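Local atomic coordinates of isomaltodextranase (Arthrobacter globiformis, PDB entry 5AWO), a protein that hydrolyses (1->6)-alpha-D-glucosidic linkages in polysaccharides, removing successive isomaltose units from the non-reducing ends of the chains. Residues 294-299 / 408-413; 377-382 / 390-395; 422-427 / 449-454; 476-481 / 500-505. All blocks are in the same frame, centred on the assembly; numbering follows the deposited sequence.

Contact 1 of 4, residues 294-299 / 408-413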
loop_
_atom_site.group_PDB
_atom_site.type_symbol
_atom_site.label_atom_id
_atom_site.label_comp_id
_atom_site.label_asym_id
_atom_site.label_seq_id
_atom_site.Cartn_x
_atom_site.Cartn_y
_atom_site.Cartn_z
ATOM N N ASN A 294 -13.308 -9.451 0.230
ATOM C CA ASN A 294 -13.730 -8.109 0.633
ATOM C C ASN A 294 -12.572 -7.388 1.305
ATOM O O ASN A 294 -11.671 -8.030 1.888
ATOM C CB ASN A 294 -14.992 -8.147 1.523
ATOM C CG ASN A 294 -14.763 -8.820 2.855
ATOM O OD1 ASN A 294 -15.164 -9.996 3.070
ATOM N ND2 ASN A 294 -14.114 -8.149 3.740
ATOM N N PRO A 295 -12.540 -6.047 1.203
ATOM C CA PRO A 295 -11.385 -5.301 1.730
ATOM C C PRO A 295 -11.307 -5.229 3.247
ATOM O O PRO A 295 -10.206 -5.083 3.780
ATOM C CB PRO A 295 -11.515 -3.930 1.066
ATOM C CG PRO A 295 -13.000 -3.813 0.755
ATOM C CD PRO A 295 -13.388 -5.205 0.337
ATOM N N PHE A 296 -12.422 -5.386 3.978
ATOM C CA PHE A 296 -12.263 -5.500 5.414
ATOM C C PHE A 296 -11.311 -6.644 5.723
ATOM O O PHE A 296 -10.369 -6.484 6.515
ATOM C CB PHE A 296 -13.586 -5.712 6.137
ATOM C CG PHE A 296 -14.317 -4.446 6.480
ATOM C CD1 PHE A 296 -13.894 -3.672 7.562
ATOM C CD2 PHE A 296 -15.433 -4.035 5.781
ATOM C CE1 PHE A 296 -14.563 -2.508 7.900
ATOM C CE2 PHE A 296 -16.106 -2.889 6.122
ATOM C CZ PHE A 296 -15.675 -2.113 7.197
ATOM N N CYS A 297 -11.531 -7.801 5.108
ATOM C CA CYS A 297 -10.694 -8.966 5.372
ATOM C C CYS A 297 -9.335 -8.833 4.689
ATOM O O CYS A 297 -8.316 -9.239 5.266
ATOM C CB CYS A 297 -11.354 -10.243 4.888
ATOM S SG CYS A 297 -12.810 -10.716 5.867
ATOM N N GLY A 298 -9.286 -8.311 3.467
ATOM C CA GLY A 298 -8.012 -8.199 2.784
ATOM C C GLY A 298 -7.050 -7.204 3.417
ATOM O O GLY A 298 -5.835 -7.464 3.519
ATOM N N PHE A 299 -7.537 -6.032 3.812
ATOM C CA PHE A 299 -6.691 -5.076 4.501
ATOM C C PHE A 299 -6.204 -5.711 5.798
ATOM O O PHE A 299 -5.012 -5.604 6.144
ATOM C CB PHE A 299 -7.454 -3.798 4.854
ATOM C CG PHE A 299 -7.650 -2.814 3.711
ATOM C CD1 PHE A 299 -6.611 -2.434 2.864
ATOM C CD2 PHE A 299 -8.888 -2.197 3.539
ATOM C CE1 PHE A 299 -6.799 -1.473 1.881
ATOM C CE2 PHE A 299 -9.081 -1.251 2.557
ATOM C CZ PHE A 299 -8.033 -0.885 1.728
ATOM N N ALA A 408 -9.952 4.171 14.017
ATOM C CA ALA A 408 -11.233 3.939 13.301
ATOM C C ALA A 408 -11.939 2.715 13.840
ATOM O O ALA A 408 -11.330 1.684 14.105
ATOM C CB ALA A 408 -10.975 3.813 11.816
ATOM N N LEU A 409 -13.254 2.868 14.055
ATOM C CA LEU A 409 -14.086 1.852 14.662
ATOM C C LEU A 409 -15.236 1.548 13.684
ATOM O O LEU A 409 -15.812 2.482 13.120
ATOM C CB LEU A 409 -14.652 2.344 15.977
ATOM C CG LEU A 409 -13.658 2.873 17.004
ATOM C CD1 LEU A 409 -14.372 3.522 18.173
ATOM C CD2 LEU A 409 -12.717 1.806 17.505
ATOM N N PHE A 410 -15.529 0.251 13.490
ATOM C CA PHE A 410 -16.475 -0.189 12.466
ATOM C C PHE A 410 -17.462 -1.171 13.066
ATOM O O PHE A 410 -17.112 -1.962 13.918
ATOM C CB PHE A 410 -15.731 -0.876 11.311
ATOM C CG PHE A 410 -14.762 0.009 10.603
ATOM C CD1 PHE A 410 -15.156 0.777 9.524
ATOM C CD2 PHE A 410 -13.434 0.048 10.994
ATOM C CE1 PHE A 410 -14.279 1.638 8.893
ATOM C CE2 PHE A 410 -12.543 0.857 10.319
ATOM C CZ PHE A 410 -12.953 1.654 9.272
ATOM N N ASN A 411 -18.689 -1.142 12.555
ATOM C CA ASN A 411 -19.701 -2.164 12.868
ATOM C C ASN A 411 -20.207 -2.835 11.614
ATOM O O ASN A 411 -21.065 -2.292 10.917
ATOM C CB ASN A 411 -20.864 -1.596 13.670
ATOM C CG ASN A 411 -21.916 -2.646 13.966
ATOM O OD1 ASN A 411 -21.661 -3.852 13.832
ATOM N ND2 ASN A 411 -23.081 -2.215 14.389
ATOM N N ARG A 412 -19.692 -4.044 11.366
ATOM C CA ARG A 412 -20.056 -4.823 10.190
ATOM C C ARG A 412 -21.320 -5.672 10.374
ATOM O O ARG A 412 -21.740 -6.366 9.428
ATOM C CB ARG A 412 -18.863 -5.666 9.760
ATOM C CG ARG A 412 -17.637 -4.861 9.367
ATOM C CD ARG A 412 -16.421 -5.727 9.111
ATOM N NE ARG A 412 -16.633 -6.580 7.943
ATOM C CZ ARG A 412 -16.088 -7.767 7.754
ATOM N NH1 ARG A 412 -15.206 -8.272 8.612
ATOM N NH2 ARG A 412 -16.463 -8.464 6.694
ATOM N N SER A 413 -21.969 -5.631 11.545
ATOM C CA SER A 413 -23.245 -6.309 11.683
ATOM C C SER A 413 -24.263 -5.683 10.724
ATOM O O SER A 413 -24.298 -4.451 10.538
ATOM C CB SER A 413 -23.780 -6.167 13.098
ATOM O OG SER A 413 -25.076 -6.760 13.206
#
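Phe296 and Arg412 bury most of the surface in this contact. Arg412 crosses one face of the Phe296 ring. Its CD sits over the middle of the ring, 3.6 Å from the centroid, and makes a CH-pi contact. Arg412 NE follows, 3.5 Å from Phe296 CG. The chain bends at chi3 (66°), which lays the guanidinium nearly parallel to the ring, with 12° between the planes. It is displaced toward the helix, so Phe296 CB lies over its centre, 3.6 Å from Arg412 CZ.

Phe410 meets the same ring at its rim. The edge of Phe296 points at the face of Phe410 in a T-shaped stack. The ring centroids are 5.3 Å apart and the planes stand at 83°. Phe296 CE1 comes closest, 3.7 Å from Phe410 CG. With an alanine at position Phe296, the arginine is likely to lose its flat support and Phe410 its edge partner.

Helix 295-302 belongs to the TIM barrel, and strand 405-410 to the C-terminal beta sandwich, so the contact joins the two domains. No hydrogen bond crosses between the segments. The guanidinium instead bonds to Ser279, Thr393 and Gln283. These neutral partners fix its rotation while its face remains against hydrocarbon. Between the two segments the join rests on stacking and dispersion, while the bonds of Arg412 to Ser279 and Gln283 also tie the sandwich to the barrel side.

Contact 2 of 4, residues 377-382 / 390-395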
loop_
_atom_site.group_PDB
_atom_site.type_symbol
_atom_site.label_atom_id
_atom_site.label_comp_id
_atom_site.label_asym_id
_atom_site.label_seq_id
_atom_site.Cartn_x
_atom_site.Cartn_y
_atom_site.Cartn_z
ATOM N N LEU A 377 -6.445 -4.179 15.092
ATOM C CA LEU A 377 -5.918 -4.603 16.384
ATOM C C LEU A 377 -5.485 -6.072 16.302
ATOM O O LEU A 377 -6.280 -6.942 16.016
ATOM C CB LEU A 377 -6.969 -4.437 17.472
ATOM C CG LEU A 377 -6.507 -4.665 18.906
ATOM C CD1 LEU A 377 -5.445 -3.652 19.314
ATOM C CD2 LEU A 377 -7.711 -4.610 19.833
ATOM N N TYR A 378 -4.209 -6.340 16.558
ATOM C CA TYR A 378 -3.727 -7.720 16.584
ATOM C C TYR A 378 -4.152 -8.403 17.879
ATOM O O TYR A 378 -4.063 -7.779 18.949
ATOM C CB TYR A 378 -2.201 -7.790 16.387
ATOM C CG TYR A 378 -1.808 -7.785 14.920
ATOM C CD1 TYR A 378 -2.192 -6.749 14.074
ATOM C CD2 TYR A 378 -1.109 -8.846 14.363
ATOM C CE1 TYR A 378 -1.837 -6.738 12.733
ATOM C CE2 TYR A 378 -0.767 -8.848 13.011
ATOM C CZ TYR A 378 -1.157 -7.790 12.201
ATOM O OH TYR A 378 -0.812 -7.816 10.858
ATOM N N ARG A 379 -4.649 -9.620 17.741
ATOM C CA ARG A 379 -5.175 -10.442 18.835
ATOM C C ARG A 379 -4.288 -11.676 19.074
ATOM O O ARG A 379 -4.287 -12.238 20.179
ATOM C CB ARG A 379 -6.648 -10.799 18.575
ATOM C CG ARG A 379 -7.508 -9.540 18.434
ATOM C CD ARG A 379 -9.005 -9.780 18.403
ATOM N NE ARG A 379 -9.476 -10.372 17.149
ATOM C CZ ARG A 379 -10.743 -10.432 16.762
ATOM N NH1 ARG A 379 -11.712 -9.907 17.518
ATOM N NH2 ARG A 379 -11.047 -10.979 15.589
ATOM N N SER A 380 -3.532 -12.105 18.063
ATOM C CA SER A 380 -2.552 -13.178 18.225
ATOM C C SER A 380 -1.531 -13.107 17.102
ATOM O O SER A 380 -1.650 -12.272 16.195
ATOM C CB SER A 380 -3.230 -14.535 18.266
ATOM O OG SER A 380 -3.498 -15.024 16.960
ATOM N N ALA A 381 -0.504 -13.951 17.170
ATOM C CA ALA A 381 0.547 -14.003 16.161
ATOM C C ALA A 381 0.192 -14.821 14.922
ATOM O O ALA A 381 0.875 -14.715 13.903
ATOM C CB ALA A 381 1.827 -14.578 16.785
ATOM N N THR A 382 -0.854 -15.621 14.999
ATOM C CA THR A 382 -1.225 -16.550 13.925
ATOM C C THR A 382 -1.591 -15.757 12.680
ATOM O O THR A 382 -2.352 -14.788 12.761
ATOM C CB THR A 382 -2.424 -17.413 14.341
ATOM O OG1 THR A 382 -2.152 -18.008 15.623
ATOM C CG2 THR A 382 -2.736 -18.513 13.332
ATOM N N SER A 390 -7.218 -13.821 14.703
ATOM C CA SER A 390 -5.919 -13.297 15.094
ATOM C C SER A 390 -5.809 -11.794 14.973
ATOM O O SER A 390 -4.872 -11.190 15.506
ATOM C CB SER A 390 -4.824 -13.929 14.260
ATOM O OG SER A 390 -4.872 -13.459 12.910
ATOM N N ARG A 391 -6.753 -11.163 14.249
ATOM C CA ARG A 391 -6.758 -9.722 14.034
ATOM C C ARG A 391 -8.213 -9.269 13.958
ATOM O O ARG A 391 -9.085 -10.035 13.564
ATOM C CB ARG A 391 -6.004 -9.330 12.743
ATOM C CG ARG A 391 -4.591 -9.888 12.656
ATOM C CD ARG A 391 -3.977 -9.666 11.287
ATOM N NE ARG A 391 -2.764 -10.461 11.143
ATOM C CZ ARG A 391 -2.030 -10.554 10.053
ATOM N NH1 ARG A 391 -2.392 -9.923 8.937
ATOM N NH2 ARG A 391 -0.914 -11.286 10.068
ATOM N N ASP A 392 -8.452 -8.021 14.381
ATOM C CA ASP A 392 -9.820 -7.482 14.453
ATOM C C ASP A 392 -10.082 -6.581 13.250
ATOM O O ASP A 392 -9.579 -5.476 13.178
ATOM C CB ASP A 392 -9.980 -6.703 15.749
ATOM C CG ASP A 392 -11.421 -6.405 16.080
ATOM O OD1 ASP A 392 -12.253 -6.305 15.137
ATOM O OD2 ASP A 392 -11.742 -6.256 17.286
ATOM N N THR A 393 -10.935 -7.063 12.341
ATOM C CA THR A 393 -11.280 -6.303 11.141
ATOM C C THR A 393 -12.010 -4.990 11.440
ATOM O O THR A 393 -12.046 -4.127 10.570
ATOM C CB THR A 393 -12.173 -7.097 10.153
ATOM O OG1 THR A 393 -13.463 -7.344 10.743
ATOM C CG2 THR A 393 -11.525 -8.387 9.720
ATOM N N GLU A 394 -12.561 -4.825 12.650
ATOM C CA GLU A 394 -13.454 -3.733 12.967
ATOM C C GLU A 394 -12.853 -2.631 13.837
ATOM O O GLU A 394 -13.521 -1.672 14.149
ATOM C CB GLU A 394 -14.706 -4.284 13.622
ATOM C CG GLU A 394 -15.547 -5.128 12.681
ATOM C CD GLU A 394 -16.729 -5.709 13.391
ATOM O OE1 GLU A 394 -16.556 -6.506 14.351
ATOM O OE2 GLU A 394 -17.882 -5.376 12.990
ATOM N N ARG A 395 -11.590 -2.778 14.249
ATOM C CA ARG A 395 -10.922 -1.754 15.048
ATOM C C ARG A 395 -9.514 -1.554 14.517
ATOM O O ARG A 395 -8.695 -2.510 14.519
ATOM C CB ARG A 395 -10.879 -2.167 16.524
ATOM C CG ARG A 395 -12.268 -2.257 17.137
ATOM C CD ARG A 395 -12.234 -2.538 18.638
ATOM N NE ARG A 395 -11.796 -3.909 18.856
ATOM C CZ ARG A 395 -11.256 -4.385 19.974
ATOM N NH1 ARG A 395 -11.046 -3.612 21.040
ATOM N NH2 ARG A 395 -10.931 -5.667 20.021
HETATM O O HOH W 1 -1.665 -12.128 13.364
HETATM O O HOH W 2 1.006 -12.491 11.846
#
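Tyr378 and Arg391 lie side by side and point the same way. Arg391 CD covers one face of the Tyr378 ring, off centre, 3.9 Å from the centroid. Tyr378 OH in turn sits over the guanidinium centre, 3.1 Å from Arg391 CZ. It comes from above the plane, so no N-H of Arg391 points at it; the hydroxyl bonds to Ser303. The guanidinium spends its edge elsewhere. NE gives to one water, which also donates to the carbonyls of Ser380 and Thr382. NH2 gives to a second water held by Ala381 O, and NH1 reaches Thr300 and His304. A leucine in place of Tyr378 would probably cost Ser303 its hydroxyl partner and leave one face of the guanidinium less well covered.

The Arg379 guanidinium lies over Asp392 CA. Its NH1 stays 3.7 Å from Asp392 OD2, a long charge contact with the oxygen well out of plane. Arg395 takes OD2 side-on, in its own plane: NE at 2.8 Å and NH2 at 2.9 Å from that one oxygen of Asp392. Leu377 CD2 packs on a face of the Arg395 guanidinium.

Strands 375-378 and 391-392 form the antiparallel margin of a beta-sandwich sheet, with Tyr378 and Arg391 a non-hydrogen-bonded pair. The chain then leaves through a type I turn from Asp392 to Arg395. An Asx turn overlaps it, Asp392 OD1 accepting from Glu394 N. On the other flank Ser390 O takes two backbone donors from one face, Arg379 N at 2.7 Å and Ser380 N at 3.0 Å.

Contact 3 of 4, residues 422-427 / 449-454. With PO4 (phosphate ion), chain B.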
loop_
_atom_site.group_PDB
_atom_site.type_symbol
_atom_site.label_atom_id
_atom_site.label_comp_id
_atom_site.label_asym_id
_atom_site.label_seq_id
_atom_site.Cartn_x
_atom_site.Cartn_y
_atom_site.Cartn_z
ATOM N N ILE A 422 -11.334 1.419 21.507
ATOM C CA ILE A 422 -9.884 1.295 21.529
ATOM C C ILE A 422 -9.382 2.045 22.765
ATOM O O ILE A 422 -9.624 3.237 22.934
ATOM C CB ILE A 422 -9.235 1.822 20.227
ATOM C CG1 ILE A 422 -9.371 0.762 19.118
ATOM C CG2 ILE A 422 -7.754 2.163 20.415
ATOM C CD1 ILE A 422 -8.524 -0.461 19.324
ATOM N N ASP A 423 -8.674 1.308 23.612
ATOM C CA ASP A 423 -8.129 1.844 24.849
ATOM C C ASP A 423 -6.675 2.218 24.634
ATOM O O ASP A 423 -5.886 1.420 24.085
ATOM C CB ASP A 423 -8.241 0.783 25.932
ATOM C CG ASP A 423 -7.870 1.329 27.293
ATOM O OD1 ASP A 423 -6.655 1.430 27.623
ATOM O OD2 ASP A 423 -8.797 1.694 28.023
ATOM N N PHE A 424 -6.314 3.444 24.989
ATOM C CA PHE A 424 -5.012 3.981 24.616
ATOM C C PHE A 424 -3.853 3.308 25.338
ATOM O O PHE A 424 -2.756 3.255 24.791
ATOM C CB PHE A 424 -4.946 5.509 24.762
ATOM C CG PHE A 424 -6.035 6.248 23.999
ATOM C CD1 PHE A 424 -6.627 5.678 22.870
ATOM C CD2 PHE A 424 -6.508 7.484 24.431
ATOM C CE1 PHE A 424 -7.611 6.361 22.174
ATOM C CE2 PHE A 424 -7.486 8.165 23.726
ATOM C CZ PHE A 424 -8.048 7.595 22.608
ATOM N N ALA A 425 -4.119 2.800 26.536
ATOM C CA ALA A 425 -3.119 2.032 27.285
ATOM C C ALA A 425 -3.142 0.567 26.887
ATOM O O ALA A 425 -2.115 0.040 26.427
ATOM C CB ALA A 425 -3.335 2.187 28.788
ATOM N N LYS A 426 -4.291 -0.083 27.023
ATOM C CA LYS A 426 -4.373 -1.522 26.867
ATOM C C LYS A 426 -4.228 -1.992 25.424
ATOM O O LYS A 426 -3.702 -3.067 25.176
ATOM C CB LYS A 426 -5.668 -2.056 27.437
ATOM C CG LYS A 426 -5.759 -1.816 28.937
ATOM C CD LYS A 426 -6.939 -2.535 29.557
ATOM C CE LYS A 426 -8.238 -1.782 29.319
ATOM N NZ LYS A 426 -9.322 -2.262 30.226
ATOM N N ASP A 427 -4.747 -1.209 24.491
ATOM C CA ASP A 427 -4.667 -1.571 23.085
ATOM C C ASP A 427 -3.491 -0.910 22.387
ATOM O O ASP A 427 -2.688 -1.605 21.742
ATOM C CB ASP A 427 -5.993 -1.233 22.372
ATOM C CG ASP A 427 -7.167 -2.006 22.912
ATOM O OD1 ASP A 427 -7.047 -3.221 23.141
ATOM O OD2 ASP A 427 -8.257 -1.402 23.101
ATOM N N SER A 449 -8.891 8.498 27.813
ATOM C CA SER A 449 -8.101 7.279 27.910
ATOM C C SER A 449 -8.473 6.260 26.854
ATOM O O SER A 449 -7.830 5.216 26.756
ATOM C CB SER A 449 -8.305 6.615 29.280
ATOM O OG SER A 449 -9.624 6.129 29.456
ATOM N N ARG A 450 -9.514 6.557 26.077
ATOM C CA ARG A 450 -10.084 5.584 25.159
ATOM C C ARG A 450 -10.896 6.355 24.124
ATOM O O ARG A 450 -11.248 7.529 24.350
ATOM C CB ARG A 450 -10.951 4.587 25.924
ATOM C CG ARG A 450 -12.115 5.236 26.665
ATOM C CD ARG A 450 -12.543 4.487 27.918
ATOM N NE ARG A 450 -13.123 3.174 27.629
ATOM C CZ ARG A 450 -14.421 2.926 27.408
ATOM N NH1 ARG A 450 -15.330 3.912 27.393
ATOM N NH2 ARG A 450 -14.809 1.675 27.186
ATOM N N ALA A 451 -11.108 5.712 22.978
ATOM C CA ALA A 451 -12.062 6.160 21.965
ATOM C C ALA A 451 -13.111 5.063 21.808
ATOM O O ALA A 451 -12.776 3.865 21.717
ATOM C CB ALA A 451 -11.335 6.407 20.660
ATOM N N THR A 452 -14.382 5.465 21.786
ATOM C CA THR A 452 -15.476 4.500 21.787
ATOM C C THR A 452 -16.655 5.025 20.980
ATOM O O THR A 452 -16.819 6.232 20.829
ATOM C CB THR A 452 -15.925 4.178 23.229
ATOM O OG1 THR A 452 -16.830 3.063 23.263
ATOM C CG2 THR A 452 -16.559 5.370 23.904
ATOM N N ALA A 453 -17.454 4.109 20.455
ATOM C CA ALA A 453 -18.669 4.480 19.744
ATOM C C ALA A 453 -19.654 3.347 19.772
ATOM O O ALA A 453 -19.271 2.176 19.648
ATOM C CB ALA A 453 -18.355 4.841 18.307
ATOM N N ALA A 454 -20.924 3.695 19.937
ATOM C CA ALA A 454 -22.027 2.767 19.819
ATOM C C ALA A 454 -22.546 2.929 18.412
ATOM O O ALA A 454 -23.196 3.899 18.062
ATOM C CB ALA A 454 -23.124 3.099 20.834
HETATM P P PO4 B . -11.591 -0.401 27.884
HETATM O O1 PO4 B . -11.324 -0.683 29.360
HETATM O O2 PO4 B . -10.775 -1.425 27.071
HETATM O O3 PO4 B . -11.179 1.003 27.507
HETATM O O4 PO4 B . -13.055 -0.587 27.589
HETATM O O HOH W 3 -9.243 3.679 29.946
#
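Ile422 and Ala451 face each other as an antiparallel hydrogen-bonded pair. Ile422 N gives to Ala451 O at 2.8 Å, and Ala451 N returns a bond to Ile422 O. Two residues on, Phe424 N binds Ser449 O at 2.9 Å. The Phe424 ring then folds back over the strand: Arg450 N lies above one face, toward the rim, and CZ packs on Ala451 CB.

These residues end the two-stranded sheet of 418-423 and 450-455 in the C-terminal beta sandwich. Ile422 and Ala451 turn inward, where Val407, Leu409 and Phe463 meet them. Asp423 and Arg450 share the other face of this pair of strands and flank a phosphate ion, probably from the crystallisation liquor.

Arg450 holds the ion with its edge. NE gives a nearly straight bond to phosphate O3 (2.9 Å, 175°), and NH2 binds O4. Its CG stands between the backbone N and the carbonyl carbon (chi1 60°), and a bend at chi3 helps to bring the group to the ion. Lys426 NZ adds a bond to O1 at 2.7 Å. Asp423 OD2 lies only 2.5 Å from O3, so one of the two acids probably carries a proton.

The other oxygen, Asp423 OD1, takes Lys426 N at 2.9 Å in an almost linear bond (179°), an Asx motif where the chain turns off the strand. Ala425 N adds a weak bond. Asp423 N is satisfied by Asp427 OD2 at 2.8 Å. A water links Asp423 OD2 to Ser449 OG.

Contact 4 of 4, residues 476-481 / 500-505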
loop_
_atom_site.group_PDB
_atom_site.type_symbol
_atom_site.label_atom_id
_atom_site.label_comp_id
_atom_site.label_asym_id
_atom_site.label_seq_id
_atom_site.Cartn_x
_atom_site.Cartn_y
_atom_site.Cartn_z
ATOM N N TYR A 476 6.338 5.584 20.278
ATOM C CA TYR A 476 5.931 4.825 19.086
ATOM C C TYR A 476 5.901 3.335 19.401
ATOM O O TYR A 476 6.944 2.690 19.445
ATOM C CB TYR A 476 6.900 5.083 17.946
ATOM C CG TYR A 476 7.006 6.523 17.576
ATOM C CD1 TYR A 476 7.827 7.386 18.296
ATOM C CD2 TYR A 476 6.247 7.064 16.532
ATOM C CE1 TYR A 476 7.927 8.721 17.953
ATOM C CE2 TYR A 476 6.341 8.396 16.179
ATOM C CZ TYR A 476 7.166 9.239 16.904
ATOM O OH TYR A 476 7.244 10.563 16.527
ATOM N N PRO A 477 4.701 2.755 19.605
ATOM C CA PRO A 477 4.569 1.326 19.823
ATOM C C PRO A 477 4.974 0.483 18.612
ATOM O O PRO A 477 4.563 0.766 17.490
ATOM C CB PRO A 477 3.077 1.154 20.108
ATOM C CG PRO A 477 2.667 2.478 20.660
ATOM C CD PRO A 477 3.402 3.435 19.808
ATOM N N ALA A 478 5.790 -0.542 18.823
ATOM C CA ALA A 478 6.300 -1.335 17.704
ATOM C C ALA A 478 5.198 -2.157 17.045
ATOM O O ALA A 478 5.267 -2.423 15.834
ATOM C CB ALA A 478 7.430 -2.254 18.177
ATOM N N ALA A 479 4.187 -2.540 17.819
ATOM C CA ALA A 479 3.101 -3.400 17.316
ATOM C C ALA A 479 2.216 -2.679 16.299
ATOM O O ALA A 479 1.455 -3.349 15.604
ATOM C CB ALA A 479 2.262 -3.953 18.447
ATOM N N PHE A 480 2.317 -1.356 16.234
ATOM C CA PHE A 480 1.584 -0.573 15.226
ATOM C C PHE A 480 2.461 0.020 14.144
ATOM O O PHE A 480 1.976 0.756 13.309
ATOM C CB PHE A 480 0.735 0.503 15.920
ATOM C CG PHE A 480 -0.517 -0.048 16.517
ATOM C CD1 PHE A 480 -1.635 -0.236 15.711
ATOM C CD2 PHE A 480 -0.593 -0.426 17.848
ATOM C CE1 PHE A 480 -2.791 -0.781 16.205
ATOM C CE2 PHE A 480 -1.764 -0.965 18.352
ATOM C CZ PHE A 480 -2.854 -1.161 17.529
ATOM N N ALA A 481 3.773 -0.285 14.154
ATOM C CA ALA A 481 4.715 0.196 13.168
ATOM C C ALA A 481 4.790 -0.748 11.967
ATOM O O ALA A 481 3.947 -1.624 11.835
ATOM C CB ALA A 481 6.094 0.374 13.817
ATOM N N GLY A 500 0.797 -5.992 22.700
ATOM C CA GLY A 500 1.875 -6.928 22.392
ATOM C C GLY A 500 3.171 -6.219 22.055
ATOM O O GLY A 500 3.417 -5.082 22.488
ATOM N N PHE A 501 3.988 -6.875 21.234
ATOM C CA PHE A 501 5.306 -6.404 20.901
ATOM C C PHE A 501 5.730 -7.010 19.574
ATOM O O PHE A 501 4.979 -7.782 18.972
ATOM C CB PHE A 501 6.315 -6.785 22.015
ATOM C CG PHE A 501 6.288 -8.236 22.389
ATOM C CD1 PHE A 501 7.068 -9.183 21.712
ATOM C CD2 PHE A 501 5.475 -8.663 23.414
ATOM C CE1 PHE A 501 7.031 -10.516 22.080
ATOM C CE2 PHE A 501 5.427 -9.990 23.781
ATOM C CZ PHE A 501 6.205 -10.932 23.110
ATOM N N VAL A 502 6.936 -6.677 19.123
ATOM C CA VAL A 502 7.466 -7.282 17.918
ATOM C C VAL A 502 8.524 -8.325 18.248
ATOM O O VAL A 502 9.442 -8.029 19.009
ATOM C CB VAL A 502 8.033 -6.203 16.983
ATOM C CG1 VAL A 502 8.857 -6.826 15.851
ATOM C CG2 VAL A 502 6.884 -5.396 16.406
ATOM N N ASP A 503 8.364 -9.526 17.710
ATOM C CA ASP A 503 9.388 -10.569 17.806
ATOM C C ASP A 503 9.912 -10.910 16.419
ATOM O O ASP A 503 9.704 -10.139 15.452
ATOM C CB ASP A 503 8.873 -11.789 18.588
ATOM C CG ASP A 503 7.868 -12.621 17.828
ATOM O OD1 ASP A 503 7.466 -12.179 16.720
ATOM O OD2 ASP A 503 7.478 -13.693 18.344
ATOM N N GLY A 504 10.657 -12.012 16.330
ATOM C CA GLY A 504 11.311 -12.386 15.104
ATOM C C GLY A 504 12.543 -11.557 14.805
ATOM O O GLY A 504 13.031 -11.571 13.668
ATOM N N LEU A 505 13.051 -10.820 15.791
ATOM C CA LEU A 505 14.220 -9.987 15.604
ATOM C C LEU A 505 15.430 -10.815 16.050
ATOM O O LEU A 505 15.916 -10.678 17.162
ATOM C CB LEU A 505 14.098 -8.669 16.370
ATOM C CG LEU A 505 12.984 -7.726 15.864
ATOM C CD1 LEU A 505 12.709 -6.631 16.882
ATOM C CD2 LEU A 505 13.362 -7.114 14.516
HETATM O O HOH W 4 4.409 -2.878 20.645
#
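A short 3-10 turn at the end of strand 473-477 packs against strand 501-505 in the carbohydrate-binding module, with Ala478 and Val502 in touch. The methyl CG2 of Val502 does the work. It lies 3.6 Å from Ala478 CB and 3.4 Å from Ala478 O. Val502 CG1 stands anti to the backbone N (chi1 168°), which leaves CG2 beside that nitrogen and aimed at the turn. Ala478 CB is directed toward the valine, so the two small groups meet methyl to methyl. Val516 of strand 515-522 also touches Val502.

The module is a CBM35-type beta sandwich, and the strands that carry the two segments, 473-477 and 501-505, belong to one of its antiparallel sheets. Each segment bonds through its backbone to strand 601-609, Ala478 with Asn604 and Val502 with Leu603. No direct hydrogen bond runs between the two segments themselves.

Ala479 carries the other half of the contact. Its CB lies 4.4 Å from both Gly500 O and Phe501 N, so it packs against peptide atoms. A water bridges the two segments nearby. It accepts from Ala479 N at 2.9 Å and reaches Gly500 O at 3.0 Å, although its protons have further acceptors close by. The turn keeps its shape through a bond from Ala481 N to Ala478 O (3.1 Å) and a weak one from Phe480 N to Pro477 O. Ala478 O also receives Trp483 NE1. Phe501 starts off away from the turn, and its ring stacks edge-to-face with Trp573.

Contacts 1 and 4 are buried; contacts 2 and 3 are only partly so. Contact 1 ties the TIM barrel to the beta sandwich through aromatic and arginine stacking, without a direct hydrogen bond. Contact 4 lies inside the carbohydrate-binding module and rests on small methyl groups and a water. Contacts 2 and 3 are strand pairings rich in backbone bonds and charge. Contacts 1 and 2 reach the same sheet, and Glu394 bonds to Phe410 and Arg412 between them. Leu409 of contact 1 packs on Ile422 of contact 3. Phe480 of contact 4 touches Leu377 and Asp427, so the binding module meets the sandwich there.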